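Local atomic coordinates of demethyldecarbamoylnovobiocin O-methyltransferase (Streptomyces caeruleus, PDB entry 2WK1), a protein that transfers a methyl group from S-adenosyl-L-methionine to the 4-hydroxyl of the noviose sugar, the penultimate step of novobiocin biosynthesis. Residues 101-115 with 128-142. Numbering follows the deposited sequence.
Sequences VIGNNVPGDLVETGV and LRAHDVRDRTVWVAD. With SAH (S-adenosyl-L-homocysteine), chain B.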
loop_
_atom_site.group_PDB
_atom_site.type_symbol
_atom_site.label_atom_id
_atom_site.label_comp_id
_atom_site.label_asym_id
_atom_site.label_seq_id
_atom_site.Cartn_x
_atom_site.Cartn_y
_atom_site.Cartn_z
ATOM N N VAL A 101 15.885 17.406 7.259
ATOM C CA VAL A 101 15.925 17.897 8.642
ATOM C C VAL A 101 16.471 16.829 9.595
ATOM O O VAL A 101 17.203 17.143 10.547
ATOM C CB VAL A 101 14.597 18.533 9.151
ATOM C CG1 VAL A 101 14.181 19.691 8.271
ATOM C CG2 VAL A 101 13.492 17.551 9.327
ATOM N N ILE A 102 16.157 15.568 9.327
ATOM C CA ILE A 102 16.706 14.471 10.133
ATOM C C ILE A 102 18.204 14.380 9.884
ATOM O O ILE A 102 18.974 14.293 10.829
ATOM C CB ILE A 102 16.063 13.108 9.791
ATOM C CG1 ILE A 102 14.589 13.105 10.207
ATOM C CG2 ILE A 102 16.870 11.957 10.465
ATOM C CD1 ILE A 102 13.784 11.939 9.645
ATOM N N GLY A 103 18.625 14.384 8.623
ATOM C CA GLY A 103 20.051 14.222 8.304
ATOM C C GLY A 103 20.934 15.361 8.774
ATOM O O GLY A 103 22.118 15.158 9.055
ATOM N N ASN A 104 20.364 16.557 8.854
ATOM C CA ASN A 104 21.083 17.739 9.323
ATOM C C ASN A 104 20.792 18.087 10.781
ATOM O O ASN A 104 21.242 19.113 11.280
ATOM C CB ASN A 104 20.779 18.921 8.419
ATOM C CG ASN A 104 21.501 18.838 7.100
ATOM O OD1 ASN A 104 22.745 18.887 7.059
ATOM N ND2 ASN A 104 20.761 18.768 6.015
ATOM N N ASN A 105 20.037 17.244 11.460
ATOM C CA ASN A 105 19.687 17.447 12.852
ATOM C C ASN A 105 19.120 18.833 13.131
ATOM O O ASN A 105 19.412 19.468 14.133
ATOM C CB ASN A 105 20.907 17.154 13.723
ATOM C CG ASN A 105 21.327 15.715 13.623
ATOM O OD1 ASN A 105 20.548 14.816 13.948
ATOM N ND2 ASN A 105 22.521 15.482 13.118
ATOM N N VAL A 106 18.236 19.280 12.243
ATOM C CA VAL A 106 17.511 20.521 12.490
ATOM C C VAL A 106 16.441 20.235 13.542
ATOM O O VAL A 106 15.631 19.320 13.347
ATOM C CB VAL A 106 16.832 21.026 11.206
ATOM C CG1 VAL A 106 15.926 22.245 11.474
ATOM C CG2 VAL A 106 17.853 21.306 10.099
ATOM N N PRO A 107 16.428 20.954 14.673
ATOM C CA PRO A 107 15.467 20.597 15.720
ATOM C C PRO A 107 14.028 20.902 15.328
ATOM O O PRO A 107 13.748 21.882 14.605
ATOM C CB PRO A 107 15.853 21.485 16.898
ATOM C CG PRO A 107 16.826 22.427 16.413
ATOM C CD PRO A 107 17.336 22.031 15.090
ATOM N N GLY A 108 13.113 20.105 15.867
ATOM C CA GLY A 108 11.708 20.438 15.819
ATOM C C GLY A 108 10.774 19.306 15.438
ATOM O O GLY A 108 11.182 18.265 14.903
ATOM N N ASP A 109 9.499 19.563 15.726
ATOM C CA ASP A 109 8.434 18.665 15.351
ATOM C C ASP A 109 8.016 18.907 13.897
ATOM O O ASP A 109 8.530 19.800 13.197
ATOM C CB ASP A 109 7.275 18.830 16.311
ATOM C CG ASP A 109 7.567 18.264 17.702
ATOM O OD1 ASP A 109 8.482 17.399 17.844
ATOM O OD2 ASP A 109 6.841 18.695 18.637
ATOM N N LEU A 110 7.092 18.071 13.430
ATOM C CA LEU A 110 6.562 18.160 12.086
ATOM C C LEU A 110 5.070 18.478 12.222
ATOM O O LEU A 110 4.419 17.940 13.124
ATOM C CB LEU A 110 6.732 16.815 11.370
ATOM C CG LEU A 110 8.133 16.204 11.366
ATOM C CD1 LEU A 110 8.115 14.865 10.643
ATOM C CD2 LEU A 110 9.151 17.154 10.777
ATOM N N VAL A 111 4.517 19.323 11.361
ATOM C CA VAL A 111 3.095 19.625 11.404
ATOM C C VAL A 111 2.509 19.773 10.033
ATOM O O VAL A 111 3.171 20.302 9.141
ATOM C CB VAL A 111 2.829 20.891 12.241
ATOM C CG1 VAL A 111 3.482 22.113 11.637
ATOM C CG2 VAL A 111 1.318 21.112 12.448
ATOM N N GLU A 112 1.274 19.320 9.860
ATOM C CA GLU A 112 0.457 19.685 8.728
ATOM C C GLU A 112 -0.793 20.373 9.208
ATOM O O GLU A 112 -1.471 19.880 10.120
ATOM C CB GLU A 112 0.052 18.483 7.887
ATOM C CG GLU A 112 -0.528 18.979 6.552
ATOM C CD GLU A 112 -0.948 17.891 5.586
ATOM O OE1 GLU A 112 -1.504 16.903 6.077
ATOM O OE2 GLU A 112 -0.735 18.045 4.341
ATOM N N THR A 113 -1.060 21.541 8.640
ATOM C CA THR A 113 -2.277 22.285 8.871
ATOM C C THR A 113 -3.215 22.084 7.697
ATOM O O THR A 113 -3.044 22.687 6.649
ATOM C CB THR A 113 -2.012 23.783 9.163
ATOM O OG1 THR A 113 -1.265 24.370 8.099
ATOM C CG2 THR A 113 -1.247 23.955 10.435
ATOM N N GLY A 114 -4.157 21.159 7.842
ATOM C CA GLY A 114 -5.105 20.770 6.815
ATOM C C GLY A 114 -4.723 19.412 6.304
ATOM O O GLY A 114 -3.823 19.295 5.479
ATOM N N VAL A 115 -5.422 18.387 6.786
ATOM C CA VAL A 115 -4.958 17.014 6.640
ATOM C C VAL A 115 -5.880 16.076 5.850
ATOM O O VAL A 115 -5.445 15.003 5.453
ATOM C CB VAL A 115 -4.649 16.399 8.018
ATOM C CG1 VAL A 115 -3.794 17.372 8.848
ATOM C CG2 VAL A 115 -5.919 15.946 8.754
ATOM N N LEU A 128 9.648 9.150 10.122
ATOM C CA LEU A 128 10.259 9.070 11.446
ATOM C C LEU A 128 10.503 7.596 11.820
ATOM O O LEU A 128 11.561 7.235 12.327
ATOM C CB LEU A 128 9.414 9.748 12.512
ATOM C CG LEU A 128 9.212 11.260 12.350
ATOM C CD1 LEU A 128 8.353 11.802 13.490
ATOM C CD2 LEU A 128 10.529 12.049 12.260
ATOM N N ARG A 129 9.521 6.743 11.584
ATOM C CA ARG A 129 9.644 5.319 11.905
ATOM C C ARG A 129 10.773 4.660 11.120
ATOM O O ARG A 129 11.561 3.879 11.679
ATOM C CB ARG A 129 8.306 4.618 11.649
ATOM C CG ARG A 129 8.262 3.131 11.994
ATOM C CD ARG A 129 7.677 2.889 13.332
ATOM N NE ARG A 129 7.550 1.464 13.615
ATOM C CZ ARG A 129 8.541 0.673 14.023
ATOM N NH1 ARG A 129 9.772 1.135 14.166
ATOM N NH2 ARG A 129 8.295 -0.614 14.264
ATOM N N ALA A 130 10.872 5.000 9.830
ATOM C CA ALA A 130 11.878 4.405 8.962
ATOM C C ALA A 130 13.272 4.712 9.451
ATOM O O ALA A 130 14.187 3.905 9.242
ATOM C CB ALA A 130 11.720 4.920 7.533
ATOM N N HIS A 131 13.448 5.875 10.078
ATOM C CA HIS A 131 14.756 6.308 10.544
ATOM C C HIS A 131 14.934 6.132 12.040
ATOM O O HIS A 131 15.902 6.637 12.604
ATOM C CB HIS A 131 14.987 7.755 10.105
ATOM C CG HIS A 131 15.128 7.903 8.624
ATOM N ND1 HIS A 131 16.319 7.662 7.962
ATOM C CD2 HIS A 131 14.239 8.272 7.681
ATOM C CE1 HIS A 131 16.140 7.867 6.667
ATOM N NE2 HIS A 131 14.881 8.227 6.467
ATOM N N ASP A 132 13.999 5.428 12.667
ATOM C CA ASP A 132 13.981 5.194 14.116
ATOM C C ASP A 132 14.169 6.464 14.935
ATOM O O ASP A 132 14.921 6.503 15.931
ATOM C CB ASP A 132 14.995 4.126 14.537
ATOM C CG ASP A 132 14.710 3.575 15.931
ATOM O OD1 ASP A 132 13.542 3.606 16.402
ATOM O OD2 ASP A 132 15.678 3.122 16.573
ATOM N N VAL A 133 13.434 7.506 14.541
ATOM C CA VAL A 133 13.455 8.761 15.251
ATOM C C VAL A 133 12.351 8.748 16.306
ATOM O O VAL A 133 11.172 8.641 15.972
ATOM C CB VAL A 133 13.255 9.950 14.297
ATOM C CG1 VAL A 133 13.088 11.258 15.107
ATOM C CG2 VAL A 133 14.382 10.039 13.311
ATOM N N ARG A 134 12.733 8.873 17.566
ATOM C CA ARG A 134 11.814 8.695 18.687
ATOM C C ARG A 134 11.533 10.006 19.414
ATOM O O ARG A 134 10.730 10.017 20.324
ATOM C CB ARG A 134 12.345 7.621 19.665
ATOM C CG ARG A 134 12.401 6.225 19.033
ATOM C CD ARG A 134 13.005 5.185 19.983
ATOM N NE ARG A 134 13.455 3.991 19.267
ATOM C CZ ARG A 134 14.088 2.957 19.830
ATOM N NH1 ARG A 134 14.349 2.948 21.136
ATOM N NH2 ARG A 134 14.464 1.917 19.081
ATOM N N ASP A 135 12.186 11.096 19.023
ATOM C CA ASP A 135 12.141 12.366 19.765
ATOM C C ASP A 135 11.526 13.529 18.978
ATOM O O ASP A 135 11.769 14.689 19.284
ATOM C CB ASP A 135 13.535 12.759 20.273
ATOM C CG ASP A 135 14.513 13.077 19.166
ATOM O OD1 ASP A 135 14.253 12.787 17.980
ATOM O OD2 ASP A 135 15.620 13.595 19.500
ATOM N N ARG A 136 10.740 13.201 17.963
ATOM C CA ARG A 136 9.936 14.192 17.235
ATOM C C ARG A 136 8.493 13.717 17.168
ATOM O O ARG A 136 8.230 12.520 17.096
ATOM C CB ARG A 136 10.461 14.434 15.822
ATOM C CG ARG A 136 11.894 14.900 15.766
ATOM C CD ARG A 136 12.343 14.977 14.354
ATOM N NE ARG A 136 13.752 15.229 14.165
ATOM C CZ ARG A 136 14.290 16.387 13.817
ATOM N NH1 ARG A 136 13.567 17.489 13.689
ATOM N NH2 ARG A 136 15.599 16.435 13.603
ATOM N N THR A 137 7.573 14.673 17.196
ATOM C CA THR A 137 6.152 14.434 17.090
ATOM C C THR A 137 5.628 14.970 15.760
ATOM O O THR A 137 6.116 15.982 15.249
ATOM C CB THR A 137 5.420 15.124 18.263
ATOM O OG1 THR A 137 5.862 14.525 19.496
ATOM C CG2 THR A 137 3.904 15.062 18.171
ATOM N N VAL A 138 4.662 14.256 15.203
ATOM C CA VAL A 138 3.854 14.717 14.083
ATOM C C VAL A 138 2.528 15.268 14.614
ATOM O O VAL A 138 1.774 14.527 15.258
ATOM C CB VAL A 138 3.571 13.582 13.081
ATOM C CG1 VAL A 138 2.727 14.097 11.910
ATOM C CG2 VAL A 138 4.881 12.970 12.584
ATOM N N TRP A 139 2.273 16.550 14.358
ATOM C CA TRP A 139 1.064 17.246 14.735
ATOM C C TRP A 139 0.098 17.319 13.567
ATOM O O TRP A 139 0.451 17.736 12.463
ATOM C CB TRP A 139 1.379 18.641 15.235
ATOM C CG TRP A 139 2.236 18.687 16.466
ATOM C CD1 TRP A 139 3.590 18.675 16.511
ATOM C CD2 TRP A 139 1.787 18.722 17.828
ATOM N NE1 TRP A 139 4.026 18.722 17.808
ATOM C CE2 TRP A 139 2.944 18.752 18.637
ATOM C CE3 TRP A 139 0.539 18.763 18.433
ATOM C CZ2 TRP A 139 2.880 18.809 20.024
ATOM C CZ3 TRP A 139 0.483 18.809 19.832
ATOM C CH2 TRP A 139 1.635 18.836 20.591
ATOM N N VAL A 140 -1.119 16.864 13.823
ATOM C CA VAL A 140 -2.170 16.695 12.833
ATOM C C VAL A 140 -3.254 17.717 13.125
ATOM O O VAL A 140 -4.069 17.524 14.034
ATOM C CB VAL A 140 -2.730 15.250 12.867
ATOM C CG1 VAL A 140 -3.780 15.032 11.799
ATOM C CG2 VAL A 140 -1.616 14.209 12.760
ATOM N N ALA A 141 -3.223 18.855 12.428
ATOM C CA ALA A 141 -4.089 19.999 12.718
ATOM C C ALA A 141 -5.185 20.149 11.677
ATOM O O ALA A 141 -4.900 20.318 10.482
ATOM C CB ALA A 141 -3.279 21.277 12.832
ATOM N N ASP A 142 -6.445 20.078 12.103
ATOM C CA ASP A 142 -7.571 20.180 11.204
ATOM C C ASP A 142 -8.817 20.470 12.006
ATOM O O ASP A 142 -8.911 20.130 13.182
ATOM C CB ASP A 142 -7.783 18.861 10.440
ATOM C CG ASP A 142 -8.503 19.049 9.135
ATOM O OD1 ASP A 142 -9.739 19.209 9.115
ATOM O OD2 ASP A 142 -7.796 19.091 8.096
HETATM N N SAH B . -3.149 17.745 3.121
HETATM C CA SAH B . -4.352 16.937 2.724
HETATM C CB SAH B . -5.364 17.826 1.998
HETATM C CG SAH B . -5.956 18.924 2.872
HETATM S SD SAH B . -7.595 19.403 2.309
HETATM C C SAH B . -3.937 15.707 1.966
HETATM O O SAH B . -4.742 15.139 1.218
HETATM O OXT SAH B . -2.831 15.227 2.174
HETATM C "C5'" SAH B . -7.873 20.904 3.269
HETATM C "C4'" SAH B . -8.051 20.616 4.776
HETATM O "O4'" SAH B . -7.923 21.869 5.492
HETATM C "C3'" SAH B . -9.391 19.992 5.162
HETATM O "O3'" SAH B . -9.223 18.765 5.895
HETATM C "C2'" SAH B . -10.054 21.098 6.012
HETATM O "O2'" SAH B . -10.900 20.628 7.063
HETATM C "C1'" SAH B . -8.855 21.866 6.579
HETATM N N9 SAH B . -9.057 23.279 6.908
HETATM C C8 SAH B . -9.034 24.301 6.013
HETATM N N7 SAH B . -9.117 25.495 6.649
HETATM C C5 SAH B . -9.168 25.221 7.977
HETATM C C6 SAH B . -9.205 26.009 9.184
HETATM N N6 SAH B . -9.241 27.329 9.115
HETATM N N1 SAH B . -9.204 25.366 10.357
HETATM C C2 SAH B . -9.125 24.026 10.437
HETATM N N3 SAH B . -9.089 23.214 9.375
HETATM C C4 SAH B . -9.083 23.783 8.151
HETATM O O HOH W 1 17.693 14.402 13.416
HETATM O O HOH W 2 11.065 17.890 18.675
HETATM O O HOH W 3 7.835 16.238 20.426
#
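Strands 109-113 and 138-142 pair in parallel in the mixed sheet, between edge strand 191-195 and strand 210-215, from Leu110 beside Val138 to Thr113 beside Ala141. Five backbone hydrogen bonds join them, from Leu110 N to Thr137 O through to Gly114 N to Ala141 O.

At the start of the strands Asp109 bridges two donors with its carboxylate. Its OD1 takes Thr137 N at 2.9 Å, and its OD2 takes Trp139 NE1 at 2.9 Å in an almost straight bond (178°). OD2 lies in the indole plane, but the N-H comes from above the carboxylate plane. Two waters donate to OD1. The methyl CG2 of Thr137 lies over one face of the indole, toward its rim.

Arg136 ties down the turn after helix 87-103. The chain runs extended from CG to NE and carries the guanidinium to Val106 O. NH1 (2.8 Å) and NH2 both donate to that oxygen, near the guanidinium plane. NH1 also meets a lone pair of Gly108 O at 2.8 Å. A water links NH2 to Ile102 O.

Together with helix 119-130 the strands form the beta-alpha-beta crossover that opens the Rossmann-like methyltransferase fold. Leu110 CD1 and Leu128 CD2 of that helix meet tip to tip at 4.0 Å.

At the far end lies the cofactor site. Asp142 OD2 accepts Val115 N through its anti lone pair (2.8 Å) and also binds O3' of S-adenosyl-L-homocysteine, while OD1 takes O2'. Gly114 O accepts the ligand's amino N at 2.9 Å. Glu112 OE2 lies 2.7 Å from that same N and is salt-bridged to Arg214.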